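Local coordinates for serpin-ZX (Arabidopsis thaliana, PDB 3LE2), which inhibits the cysteine protease metacaspase-9 through cleavage of its reactive centre loop and covalent trapping, and restrains programmed cell death by limiting the protease RD21A, at residues S80-D85 with T379-F384; Q70-S75 with D118-A123; D128-A133 with M164-F169; A138-W143 with E154-G159. All coordinates share one frame; numbering follows the deposited sequence.

From the N terminus, past three helices, helix 68-83 is used twice: 70-75 goes to contact 2 and, at its C-terminal end, 80-85 to contact 1. Contact 2 closes first, at 118-123, whereas contact 1 waits for 379-384 near the C terminus, so the two loops cross. Between those closures runs helix 129-147, whose start opens contact 3 and middle contact 4. The latter closes at 154-159, nested within contact 3, which closes at 164-169; contact 1 encloses both. Contacts 3 and 4 meet where Ile168 packs on Leu156. Contacts 1 and 3 join helices to the chain at strands 382-388 and 167-176, contact 2 joins two helices, and contact 4 a helix to the loop after it.

Contact 1 of 4, residues S80-D85 with T379-F384; sequences SAVLAD and TGVVLF
Val82 and Val381, with CA atoms 7.6 Å apart, mark where the last turn of helix 68-83 comes up against the chain entering strand 382-388, and Leu83 has Leu383 as its nearest CA neighbour, at 7.9 Å. Side chains alone bridge this gap. Val82 does most of the work, its CB directed at the other segment and its two methyls divided between different partners. With CG1 anti to the backbone N (chi1 167°), that branch lies against Leu383 CD1 at 3.8 Å and also rests on CG1 of Val381. The other branch, CG2, slides past Thr379 and comes within 3.6 Å of Thr379 OG1. This hydroxyl is no loose end: it accepts the N-H of Val381 over 3.1 Å in a nearly straight bond, an ST turn that shapes the approach to the strand. Leu83 completes the patch from the side, where CD2 reaches CG of Leu383 at 4.2 Å. Beyond the pair, Leu83 also packs on Leu173 and Val96, and Leu383 on Phe175 and Leu94, so the two leucines belong to a larger apolar interior. Val374 is paired with two successive residues, Leu383 and Phe384, which makes a classic beta bulge there. Buried aliphatic branches thus join a helix end to the bulged start of strand 382-388 at the hydrophobic core of the serpin fold, beside strands 93-103 and 167-176 of its large central sheet.

Contact 2 of 4, residues Q70-S75 with D118-A123; sequences QLNSFS and DSYKAA
Tyr120 reaches from the end of helix 110-119 to Asn72 on helix 68-83, and its hydroxyl forms the one hydrogen bond between the two segments. OH donates to Asn72 OD1 over 2.7 Å, meeting a lone pair in the plane of the carbonyl with a C=O...donor angle of 142°. The acceptor lies at the edge of the phenol ring, near its plane, yet the amide itself stands almost upright to that ring, the two planes being 86° apart. Close packing continues one helical turn along, at Ser75. Its OG, turned anti to the backbone N (chi1 -163°), comes to 3.3 Å from Tyr120 CE1, and CB approaches the same ring carbon at 3.5 Å. Hydroxyl and ring side are therefore both held by one face of helix 68-83. The Ser119 side is looser. Although its CA comes nearest to that of Asn72, at 6.0 Å, the side chain only brushes the helix, with CB 4.0 Å from Asn72 O and no bond formed. Ser119 remains partly exposed, whereas Tyr120 and Ser75 are buried; Asn72, partly exposed too, lies between the two sides. Tyr120 also touches Ser45 and Ile46 of helix 37-49. A tyrosine just past a helix terminus thus pins helix 110-119 to helix 68-83 and helix 37-49, within the helical cluster that flanks the beta-sheets of the serpin fold.

Contact 3 of 4, residues D128-A133 with M164-F169; sequences DFQSKA and MTKLIF
Phe129, in the first turn of helix 129-147, directs its side chain at Thr165 and the start of strand 167-176. Contact begins at CB, which lies 3.2 Å from Thr165 O; CG and CD1 skirt the same oxygen at 3.5 Å each. Over the ring, the meeting is with a methyl: Thr165 CG2 hangs almost centrally above one face, 3.5 Å from the centroid and only 8° off the normal, a well-formed CH-pi contact. CD2 and CE2 are the ring atoms nearest to it, at 3.6 and 3.7 Å, and CE1 comes to 4.0 Å of the same methyl. At the far end, CZ meets Ile168 CD1 edge-on at 3.5 Å in the conformer considered; a second one makes this end less certain. Thr165 can offer its methyl because CG2 is anti to its backbone N (chi1 -66° for OG1), while OG1 turns to bond with Asp162 N. Trp101 and Ala161 also touch the phenylalanine. Asp128 caps the helix start, its OD1 receiving the N-H of Ser131 from above the carboxylate plane. An N-capped helix whose first aromatic residue lodges against the chain leading into strand 167-176 fits the serpin helix F, which lies across the large sheet.

Contact 4 of 4, residues A138-W143 with E154-G159; sequences AEVNSW and EVLPEG
Asn141, projecting from helix 129-147, grips the backbone of Leu156 at both its polar ends. Its OD1 accepts from Leu156 N at 2.8 Å, with an N-H...O angle of 167°, while ND2 donates to Leu156 O at the same 2.8 Å and is straighter still, at 175°. Both bonds use a lone pair in the plane of the accepting carbonyl, and Leu156 O lies practically in the plane of the Asn141 amide. The side-chain amide therefore satisfies the N-H and C=O of one loop residue together, as a neighbouring strand would. Val155 N also stands 2.9 Å from OD1, but its angle is too poor for a bond. Glu154 lies alongside, its C 3.4 Å from Asn141 OD1 and its CG 3.8 Å from Asn141 ND2, and its own O has a weak bond to Lys330. Next to the polar pair, Val140 packs at about a right angle on the leucine, with CG1 against CD1 at 3.8 Å. Having CG1 anti to the backbone N (chi1 175°) turns that methyl toward the loop. Leu156 continues inward onto Ile168, Ala170 and Phe328. Since one end accepts and the other donates, the amide can be held in just this rotation, and the loop after helix 129-147 is fixed in position by a donor-acceptor match at Leu156, whose side chain packs on strands 167-176 and 326-335.

Contact 1 of 4, residues S80-D85 with T379-F384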
loop_
_atom_site.group_PDB
_atom_site.type_symbol
_atom_site.label_atom_id
_atom_site.label_comp_id
_atom_site.label_asym_id
_atom_site.label_seq_id
_atom_site.Cartn_x
_atom_site.Cartn_y
_atom_site.Cartn_z
ATOM N N SER A 80 -3.486 -2.367 12.867
ATOM C CA SER A 80 -4.265 -3.599 12.788
ATOM C C SER A 80 -5.764 -3.323 12.677
ATOM O O SER A 80 -6.480 -4.035 11.980
ATOM C CB SER A 80 -3.978 -4.521 13.972
ATOM O OG SER A 80 -2.669 -5.058 13.878
ATOM N N ALA A 81 -6.244 -2.291 13.358
ATOM C CA ALA A 81 -7.660 -1.954 13.267
ATOM C C ALA A 81 -7.969 -1.473 11.853
ATOM O O ALA A 81 -9.070 -1.672 11.338
ATOM C CB ALA A 81 -8.051 -0.882 14.298
ATOM N N VAL A 82 -6.989 -0.821 11.239
ATOM C CA VAL A 82 -7.145 -0.298 9.891
ATOM C C VAL A 82 -7.046 -1.450 8.885
ATOM O O VAL A 82 -7.721 -1.454 7.862
ATOM C CB VAL A 82 -6.078 0.766 9.584
ATOM C CG1 VAL A 82 -6.034 1.083 8.073
ATOM C CG2 VAL A 82 -6.339 2.030 10.403
ATOM N N LEU A 83 -6.218 -2.437 9.202
ATOM C CA LEU A 83 -5.964 -3.547 8.295
ATOM C C LEU A 83 -6.934 -4.709 8.490
ATOM O O LEU A 83 -6.912 -5.655 7.725
ATOM C CB LEU A 83 -4.526 -4.039 8.438
ATOM C CG LEU A 83 -3.475 -3.072 7.900
ATOM C CD1 LEU A 83 -2.123 -3.739 7.796
ATOM C CD2 LEU A 83 -3.920 -2.512 6.547
ATOM N N ALA A 84 -7.781 -4.619 9.512
ATOM C CA ALA A 84 -8.761 -5.655 9.808
ATOM C C ALA A 84 -9.747 -5.799 8.664
ATOM O O ALA A 84 -10.043 -4.833 7.975
ATOM C CB ALA A 84 -9.510 -5.320 11.108
ATOM N N ASP A 85 -10.260 -7.007 8.472
ATOM C CA ASP A 85 -11.293 -7.248 7.473
ATOM C C ASP A 85 -12.575 -6.502 7.851
ATOM O O ASP A 85 -12.967 -6.456 9.020
ATOM C CB ASP A 85 -11.571 -8.747 7.375
ATOM C CG ASP A 85 -12.574 -9.083 6.290
ATOM O OD1 ASP A 85 -12.784 -8.255 5.374
ATOM O OD2 ASP A 85 -13.151 -10.188 6.354
ATOM N N THR A 379 -8.116 7.705 10.268
ATOM C CA THR A 379 -6.769 7.728 10.827
ATOM C C THR A 379 -5.776 8.408 9.893
ATOM O O THR A 379 -4.665 8.746 10.303
ATOM C CB THR A 379 -6.254 6.304 11.067
ATOM O OG1 THR A 379 -6.184 5.628 9.812
ATOM C CG2 THR A 379 -7.191 5.540 11.988
ATOM N N GLY A 380 -6.160 8.583 8.633
ATOM C CA GLY A 380 -5.224 9.050 7.621
ATOM C C GLY A 380 -4.169 8.023 7.208
ATOM O O GLY A 380 -3.283 8.334 6.426
ATOM N N VAL A 381 -4.253 6.801 7.727
ATOM C CA VAL A 381 -3.304 5.753 7.354
ATOM C C VAL A 381 -3.456 5.341 5.869
ATOM O O VAL A 381 -4.570 5.193 5.361
ATOM C CB VAL A 381 -3.438 4.519 8.296
ATOM C CG1 VAL A 381 -2.745 3.269 7.711
ATOM C CG2 VAL A 381 -2.895 4.842 9.692
ATOM N N VAL A 382 -2.332 5.169 5.177
ATOM C CA VAL A 382 -2.346 4.781 3.759
ATOM C C VAL A 382 -2.182 3.266 3.575
ATOM O O VAL A 382 -1.159 2.713 3.961
ATOM C CB VAL A 382 -1.213 5.514 3.000
ATOM C CG1 VAL A 382 -1.074 5.010 1.549
ATOM C CG2 VAL A 382 -1.434 7.035 3.073
ATOM N N LEU A 383 -3.183 2.598 2.992
ATOM C CA LEU A 383 -3.081 1.154 2.703
ATOM C C LEU A 383 -2.244 0.830 1.477
ATOM O O LEU A 383 -1.494 -0.140 1.482
ATOM C CB LEU A 383 -4.457 0.514 2.501
ATOM C CG LEU A 383 -5.269 0.256 3.759
ATOM C CD1 LEU A 383 -5.777 1.602 4.309
ATOM C CD2 LEU A 383 -6.420 -0.675 3.436
ATOM N N PHE A 384 -2.412 1.614 0.414
ATOM C CA PHE A 384 -1.756 1.318 -0.861
ATOM C C PHE A 384 -1.304 2.591 -1.538
ATOM O O PHE A 384 -2.005 3.602 -1.493
ATOM C CB PHE A 384 -2.719 0.616 -1.840
ATOM C CG PHE A 384 -3.145 -0.763 -1.419
ATOM C CD1 PHE A 384 -2.246 -1.822 -1.444
ATOM C CD2 PHE A 384 -4.461 -1.012 -1.041
ATOM C CE1 PHE A 384 -2.645 -3.102 -1.079
ATOM C CE2 PHE A 384 -4.863 -2.287 -0.669
ATOM C CZ PHE A 384 -3.951 -3.335 -0.685
#

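Contact 2 of 4, residues Q70-S75 with D118-A123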
loop_
_atom_site.group_PDB
_atom_site.type_symbol
_atom_site.label_atom_id
_atom_site.label_comp_id
_atom_site.label_asym_id
_atom_site.label_seq_id
_atom_site.Cartn_x
_atom_site.Cartn_y
_atom_site.Cartn_z
ATOM N N GLN A 70 6.368 2.731 21.226
ATOM C CA GLN A 70 5.479 3.539 20.412
ATOM C C GLN A 70 5.132 2.786 19.132
ATOM O O GLN A 70 3.963 2.701 18.758
ATOM C CB GLN A 70 6.111 4.893 20.073
ATOM C CG GLN A 70 6.067 5.939 21.188
ATOM C CD GLN A 70 6.376 7.342 20.665
ATOM O OE1 GLN A 70 7.480 7.861 20.859
ATOM N NE2 GLN A 70 5.401 7.953 19.980
ATOM N N LEU A 71 6.138 2.231 18.461
ATOM C CA LEU A 71 5.850 1.465 17.256
ATOM C C LEU A 71 4.874 0.352 17.557
ATOM O O LEU A 71 3.838 0.242 16.896
ATOM C CB LEU A 71 7.112 0.880 16.651
ATOM C CG LEU A 71 7.994 1.871 15.915
ATOM C CD1 LEU A 71 9.304 1.187 15.486
ATOM C CD2 LEU A 71 7.238 2.460 14.730
ATOM N N ASN A 72 5.209 -0.466 18.558
ATOM C CA ASN A 72 4.411 -1.644 18.909
ATOM C C ASN A 72 2.928 -1.311 19.064
ATOM O O ASN A 72 2.067 -2.003 18.520
ATOM C CB ASN A 72 4.946 -2.311 20.186
ATOM C CG ASN A 72 6.305 -2.979 19.984
ATOM O OD1 ASN A 72 6.729 -3.243 18.852
ATOM N ND2 ASN A 72 6.992 -3.264 21.089
ATOM N N SER A 73 2.653 -0.230 19.793
ATOM C CA SER A 73 1.297 0.212 20.085
ATOM C C SER A 73 0.591 0.773 18.867
ATOM O O SER A 73 -0.590 0.510 18.655
ATOM C CB SER A 73 1.318 1.309 21.162
ATOM O OG SER A 73 2.026 0.891 22.310
ATOM N N PHE A 74 1.299 1.596 18.101
ATOM C CA PHE A 74 0.722 2.184 16.900
ATOM C C PHE A 74 0.261 1.044 15.998
ATOM O O PHE A 74 -0.801 1.102 15.381
ATOM C CB PHE A 74 1.748 3.080 16.200
ATOM C CG PHE A 74 1.315 3.570 14.843
ATOM C CD1 PHE A 74 0.297 4.490 14.716
ATOM C CD2 PHE A 74 1.950 3.125 13.697
ATOM C CE1 PHE A 74 -0.089 4.954 13.468
ATOM C CE2 PHE A 74 1.565 3.579 12.449
ATOM C CZ PHE A 74 0.544 4.496 12.332
ATOM N N SER A 75 1.052 -0.017 15.956
ATOM C CA SER A 75 0.690 -1.173 15.161
ATOM C C SER A 75 -0.586 -1.845 15.677
ATOM O O SER A 75 -1.567 -1.973 14.943
ATOM C CB SER A 75 1.840 -2.171 15.126
ATOM O OG SER A 75 1.647 -3.088 14.067
ATOM N N ASP A 118 1.465 -11.081 19.633
ATOM C CA ASP A 118 0.538 -10.212 20.366
ATOM C C ASP A 118 0.310 -8.835 19.734
ATOM O O ASP A 118 -0.830 -8.433 19.466
ATOM C CB ASP A 118 1.019 -10.032 21.808
ATOM C CG ASP A 118 1.029 -11.333 22.587
ATOM O OD1 ASP A 118 0.089 -12.149 22.422
ATOM O OD2 ASP A 118 1.977 -11.533 23.377
ATOM N N SER A 119 1.391 -8.097 19.523
ATOM C CA SER A 119 1.261 -6.763 18.946
ATOM C C SER A 119 1.050 -6.813 17.431
ATOM O O SER A 119 0.563 -5.855 16.836
ATOM C CB SER A 119 2.489 -5.908 19.279
ATOM O OG SER A 119 2.649 -5.736 20.680
ATOM N N TYR A 120 1.397 -7.935 16.808
ATOM C CA TYR A 120 1.505 -7.968 15.355
ATOM C C TYR A 120 0.693 -9.064 14.683
ATOM O O TYR A 120 0.465 -9.009 13.474
ATOM C CB TYR A 120 2.976 -8.065 14.939
ATOM C CG TYR A 120 3.777 -6.839 15.302
ATOM C CD1 TYR A 120 3.708 -5.694 14.532
ATOM C CD2 TYR A 120 4.593 -6.826 16.419
ATOM C CE1 TYR A 120 4.431 -4.570 14.861
ATOM C CE2 TYR A 120 5.319 -5.720 16.752
ATOM C CZ TYR A 120 5.232 -4.586 15.974
ATOM O OH TYR A 120 5.948 -3.461 16.305
ATOM N N LYS A 121 0.253 -10.050 15.461
ATOM C CA LYS A 121 -0.474 -11.187 14.908
ATOM C C LYS A 121 0.333 -11.803 13.769
ATOM O O LYS A 121 -0.192 -12.109 12.696
ATOM C CB LYS A 121 -1.864 -10.758 14.442
ATOM C CG LYS A 121 -2.698 -10.190 15.582
ATOM C CD LYS A 121 -4.078 -9.747 15.134
ATOM C CE LYS A 121 -4.572 -8.583 15.989
ATOM N NZ LYS A 121 -4.199 -8.743 17.428
ATOM N N ALA A 122 1.621 -11.986 14.034
ATOM C CA ALA A 122 2.586 -12.377 13.024
ATOM C C ALA A 122 3.211 -13.706 13.403
ATOM O O ALA A 122 3.590 -13.914 14.552
ATOM C CB ALA A 122 3.662 -11.298 12.885
ATOM N N ALA A 123 3.300 -14.611 12.439
ATOM C CA ALA A 123 3.886 -15.924 12.673
ATOM C C ALA A 123 5.396 -15.807 12.717
ATOM O O ALA A 123 5.967 -14.895 12.142
ATOM C CB ALA A 123 3.475 -16.882 11.571
#

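Contact 3 of 4, residues D128-A133 with M164-F169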
loop_
_atom_site.group_PDB
_atom_site.type_symbol
_atom_site.label_atom_id
_atom_site.label_comp_id
_atom_site.label_asym_id
_atom_site.label_seq_id
_atom_site.Cartn_x
_atom_site.Cartn_y
_atom_site.Cartn_z
ATOM N N ASP A 128 14.548 -24.738 6.851
ATOM C CA ASP A 128 15.802 -25.331 6.438
ATOM C C ASP A 128 16.276 -24.675 5.151
ATOM O O ASP A 128 16.355 -25.334 4.117
ATOM C CB ASP A 128 15.597 -26.828 6.206
ATOM C CG ASP A 128 16.906 -27.592 6.083
ATOM O OD1 ASP A 128 17.981 -26.946 6.070
ATOM O OD2 ASP A 128 16.850 -28.844 6.005
ATOM N N PHE A 129 16.574 -23.379 5.198
ATOM C CA PHE A 129 17.085 -22.701 4.005
ATOM C C PHE A 129 18.365 -23.377 3.516
ATOM O O PHE A 129 18.607 -23.498 2.314
ATOM C CB PHE A 129 17.358 -21.209 4.272
ATOM C CG PHE A 129 16.114 -20.377 4.509
ATOM C CD1 PHE A 129 15.851 -19.839 5.762
ATOM C CD2 PHE A 129 15.227 -20.114 3.472
ATOM C CE1 PHE A 129 14.706 -19.059 5.979
ATOM C CE2 PHE A 129 14.095 -19.348 3.671
ATOM C CZ PHE A 129 13.828 -18.813 4.926
ATOM N N GLN A 130 19.184 -23.817 4.459
ATOM C CA GLN A 130 20.502 -24.367 4.143
ATOM C C GLN A 130 20.462 -25.518 3.124
ATOM O O GLN A 130 21.266 -25.554 2.191
ATOM C CB GLN A 130 21.198 -24.810 5.433
ATOM C CG GLN A 130 22.697 -24.913 5.323
ATOM C CD GLN A 130 23.400 -24.296 6.511
ATOM O OE1 GLN A 130 22.764 -23.707 7.394
ATOM N NE2 GLN A 130 24.722 -24.422 6.542
ATOM N N SER A 131 19.520 -26.441 3.299
ATOM C CA SER A 131 19.423 -27.609 2.426
ATOM C C SER A 131 18.113 -27.715 1.636
ATOM O O SER A 131 18.044 -28.460 0.663
ATOM C CB SER A 131 19.635 -28.896 3.236
ATOM O OG SER A 131 20.950 -28.958 3.772
ATOM N N LYS A 132 17.081 -26.982 2.043
ATOM C CA LYS A 132 15.756 -27.155 1.438
ATOM C C LYS A 132 15.076 -25.856 1.034
ATOM O O LYS A 132 13.852 -25.725 1.164
ATOM C CB LYS A 132 14.827 -27.894 2.394
ATOM C CG LYS A 132 15.286 -29.282 2.788
ATOM C CD LYS A 132 14.181 -29.975 3.577
ATOM C CE LYS A 132 14.723 -31.089 4.457
ATOM N NZ LYS A 132 13.767 -31.407 5.558
ATOM N N ALA A 133 15.863 -24.907 0.534
ATOM C CA ALA A 133 15.347 -23.596 0.168
ATOM C C ALA A 133 14.141 -23.692 -0.773
ATOM O O ALA A 133 13.154 -22.963 -0.609
ATOM C CB ALA A 133 16.446 -22.753 -0.455
ATOM N N MET A 164 22.077 -19.621 1.321
ATOM C CA MET A 164 22.636 -18.545 2.143
ATOM C C MET A 164 21.575 -17.733 2.895
ATOM O O MET A 164 21.905 -16.858 3.698
ATOM C CB MET A 164 23.489 -17.604 1.292
ATOM C CG MET A 164 24.671 -18.286 0.607
ATOM S SD MET A 164 25.817 -18.999 1.806
ATOM C CE MET A 164 26.218 -17.541 2.786
ATOM N N THR A 165 20.305 -18.014 2.637
ATOM C CA THR A 165 19.231 -17.239 3.253
ATOM C C THR A 165 19.157 -17.507 4.748
ATOM O O THR A 165 19.128 -18.655 5.175
ATOM C CB THR A 165 17.869 -17.549 2.617
ATOM O OG1 THR A 165 17.864 -17.093 1.261
ATOM C CG2 THR A 165 16.772 -16.853 3.378
ATOM N N LYS A 166 19.133 -16.441 5.539
ATOM C CA LYS A 166 19.138 -16.577 6.994
ATOM C C LYS A 166 17.853 -16.093 7.620
ATOM O O LYS A 166 17.292 -16.774 8.474
ATOM C CB LYS A 166 20.328 -15.838 7.605
ATOM C CG LYS A 166 21.683 -16.401 7.167
ATOM C CD LYS A 166 21.842 -17.872 7.581
ATOM C CE LYS A 166 23.159 -18.445 7.078
ATOM N NZ LYS A 166 23.209 -19.940 7.187
ATOM N N LEU A 167 17.389 -14.915 7.196
ATOM C CA LEU A 167 16.201 -14.301 7.793
ATOM C C LEU A 167 15.356 -13.561 6.770
ATOM O O LEU A 167 15.827 -12.635 6.107
ATOM C CB LEU A 167 16.593 -13.344 8.928
ATOM C CG LEU A 167 15.464 -12.565 9.597
ATOM C CD1 LEU A 167 14.489 -13.463 10.347
ATOM C CD2 LEU A 167 16.054 -11.534 10.528
ATOM N N ILE A 168 14.100 -13.972 6.644
ATOM C CA ILE A 168 13.181 -13.335 5.710
ATOM C C ILE A 168 11.858 -12.937 6.357
ATOM O O ILE A 168 11.432 -13.514 7.365
ATOM C CB ILE A 168 12.867 -14.246 4.504
ATOM C CG1 ILE A 168 12.070 -15.473 4.962
ATOM C CG2 ILE A 168 14.151 -14.622 3.773
ATOM C CD1 ILE A 168 11.549 -16.339 3.832
ATOM N N PHE A 169 11.211 -11.944 5.765
ATOM C CA PHE A 169 9.867 -11.589 6.153
ATOM C C PHE A 169 8.976 -11.731 4.930
ATOM O O PHE A 169 9.373 -11.391 3.820
ATOM C CB PHE A 169 9.841 -10.175 6.711
ATOM C CG PHE A 169 10.560 -10.051 8.016
ATOM C CD1 PHE A 169 9.898 -10.291 9.215
ATOM C CD2 PHE A 169 11.908 -9.735 8.049
ATOM C CE1 PHE A 169 10.569 -10.194 10.417
ATOM C CE2 PHE A 169 12.577 -9.639 9.246
ATOM C CZ PHE A 169 11.910 -9.867 10.431
#

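Contact 4 of 4, residues A138-W143 with E154-G159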
loop_
_atom_site.group_PDB
_atom_site.type_symbol
_atom_site.label_atom_id
_atom_site.label_comp_id
_atom_site.label_asym_id
_atom_site.label_seq_id
_atom_site.Cartn_x
_atom_site.Cartn_y
_atom_site.Cartn_z
ATOM N N ALA A 138 8.031 -22.808 -1.285
ATOM C CA ALA A 138 6.675 -23.307 -1.515
ATOM C C ALA A 138 5.871 -23.285 -0.231
ATOM O O ALA A 138 4.684 -22.929 -0.232
ATOM C CB ALA A 138 6.687 -24.719 -2.115
ATOM N N GLU A 139 6.525 -23.666 0.862
ATOM C CA GLU A 139 5.884 -23.686 2.174
ATOM C C GLU A 139 5.390 -22.295 2.583
ATOM O O GLU A 139 4.263 -22.143 3.059
ATOM C CB GLU A 139 6.840 -24.262 3.229
ATOM C CG GLU A 139 6.336 -24.150 4.670
ATOM C CD GLU A 139 7.301 -24.747 5.695
ATOM O OE1 GLU A 139 8.535 -24.604 5.524
ATOM O OE2 GLU A 139 6.821 -25.353 6.680
ATOM N N VAL A 140 6.238 -21.285 2.393
ATOM C CA VAL A 140 5.873 -19.906 2.732
ATOM C C VAL A 140 4.725 -19.448 1.838
ATOM O O VAL A 140 3.764 -18.818 2.298
ATOM C CB VAL A 140 7.076 -18.942 2.597
ATOM C CG1 VAL A 140 6.647 -17.514 2.822
ATOM C CG2 VAL A 140 8.194 -19.321 3.573
ATOM N N ASN A 141 4.808 -19.795 0.558
ATOM C CA ASN A 141 3.719 -19.472 -0.355
ATOM C C ASN A 141 2.388 -20.130 0.018
ATOM O O ASN A 141 1.351 -19.475 0.011
ATOM C CB ASN A 141 4.113 -19.735 -1.810
ATOM C CG ASN A 141 4.975 -18.626 -2.361
ATOM O OD1 ASN A 141 4.970 -17.522 -1.831
ATOM N ND2 ASN A 141 5.736 -18.911 -3.407
ATOM N N SER A 142 2.425 -21.412 0.366
ATOM C CA SER A 142 1.216 -22.118 0.780
ATOM C C SER A 142 0.649 -21.482 2.039
ATOM O O SER A 142 -0.564 -21.299 2.177
ATOM C CB SER A 142 1.514 -23.610 1.037
ATOM O OG SER A 142 1.808 -24.305 -0.171
ATOM N N TRP A 143 1.541 -21.159 2.967
ATOM C CA TRP A 143 1.150 -20.475 4.188
ATOM C C TRP A 143 0.424 -19.142 3.918
ATOM O O TRP A 143 -0.639 -18.881 4.478
ATOM C CB TRP A 143 2.377 -20.248 5.069
ATOM C CG TRP A 143 2.090 -19.368 6.229
ATOM C CD1 TRP A 143 1.631 -19.750 7.463
ATOM C CD2 TRP A 143 2.217 -17.943 6.271
ATOM N NE1 TRP A 143 1.480 -18.652 8.266
ATOM C CE2 TRP A 143 1.837 -17.530 7.561
ATOM C CE3 TRP A 143 2.635 -16.980 5.347
ATOM C CZ2 TRP A 143 1.851 -16.192 7.950
ATOM C CZ3 TRP A 143 2.650 -15.653 5.731
ATOM C CH2 TRP A 143 2.261 -15.272 7.022
ATOM N N GLU A 154 1.318 -16.280 -4.264
ATOM C CA GLU A 154 2.749 -16.454 -4.487
ATOM C C GLU A 154 3.610 -15.264 -4.042
ATOM O O GLU A 154 4.194 -14.567 -4.875
ATOM C CB GLU A 154 3.000 -16.739 -5.966
ATOM C CG GLU A 154 4.466 -16.848 -6.341
ATOM C CD GLU A 154 4.675 -17.620 -7.628
ATOM O OE1 GLU A 154 3.930 -18.598 -7.858
ATOM O OE2 GLU A 154 5.584 -17.255 -8.405
ATOM N N VAL A 155 3.713 -15.053 -2.733
ATOM C CA VAL A 155 4.550 -13.975 -2.207
ATOM C C VAL A 155 6.036 -14.102 -2.570
ATOM O O VAL A 155 6.648 -13.120 -2.962
ATOM C CB VAL A 155 4.386 -13.804 -0.683
ATOM C CG1 VAL A 155 4.963 -12.452 -0.242
ATOM C CG2 VAL A 155 2.918 -13.884 -0.317
ATOM N N LEU A 156 6.618 -15.297 -2.452
ATOM C CA LEU A 156 8.021 -15.489 -2.846
ATOM C C LEU A 156 8.130 -16.023 -4.277
ATOM O O LEU A 156 7.516 -17.033 -4.594
ATOM C CB LEU A 156 8.753 -16.425 -1.881
ATOM C CG LEU A 156 9.331 -15.876 -0.570
ATOM C CD1 LEU A 156 8.261 -15.238 0.293
ATOM C CD2 LEU A 156 10.005 -16.987 0.180
ATOM N N PRO A 157 8.889 -15.329 -5.150
ATOM C CA PRO A 157 9.092 -15.810 -6.520
ATOM C C PRO A 157 10.032 -17.005 -6.536
ATOM O O PRO A 157 10.839 -17.164 -5.617
ATOM C CB PRO A 157 9.789 -14.628 -7.214
ATOM C CG PRO A 157 9.543 -13.454 -6.358
ATOM C CD PRO A 157 9.464 -13.983 -4.959
ATOM N N GLU A 158 9.938 -17.829 -7.574
ATOM C CA GLU A 158 10.859 -18.934 -7.721
ATOM C C GLU A 158 12.298 -18.430 -7.587
ATOM O O GLU A 158 12.637 -17.355 -8.080
ATOM C CB GLU A 158 10.631 -19.660 -9.054
ATOM C CG GLU A 158 9.296 -20.404 -9.109
ATOM C CD GLU A 158 9.183 -21.341 -10.315
ATOM O OE1 GLU A 158 8.628 -20.908 -11.351
ATOM O OE2 GLU A 158 9.649 -22.505 -10.228
ATOM N N GLY A 159 13.124 -19.202 -6.882
ATOM C CA GLY A 159 14.536 -18.898 -6.745
ATOM C C GLY A 159 14.847 -17.702 -5.865
ATOM O O GLY A 159 15.965 -17.198 -5.883
#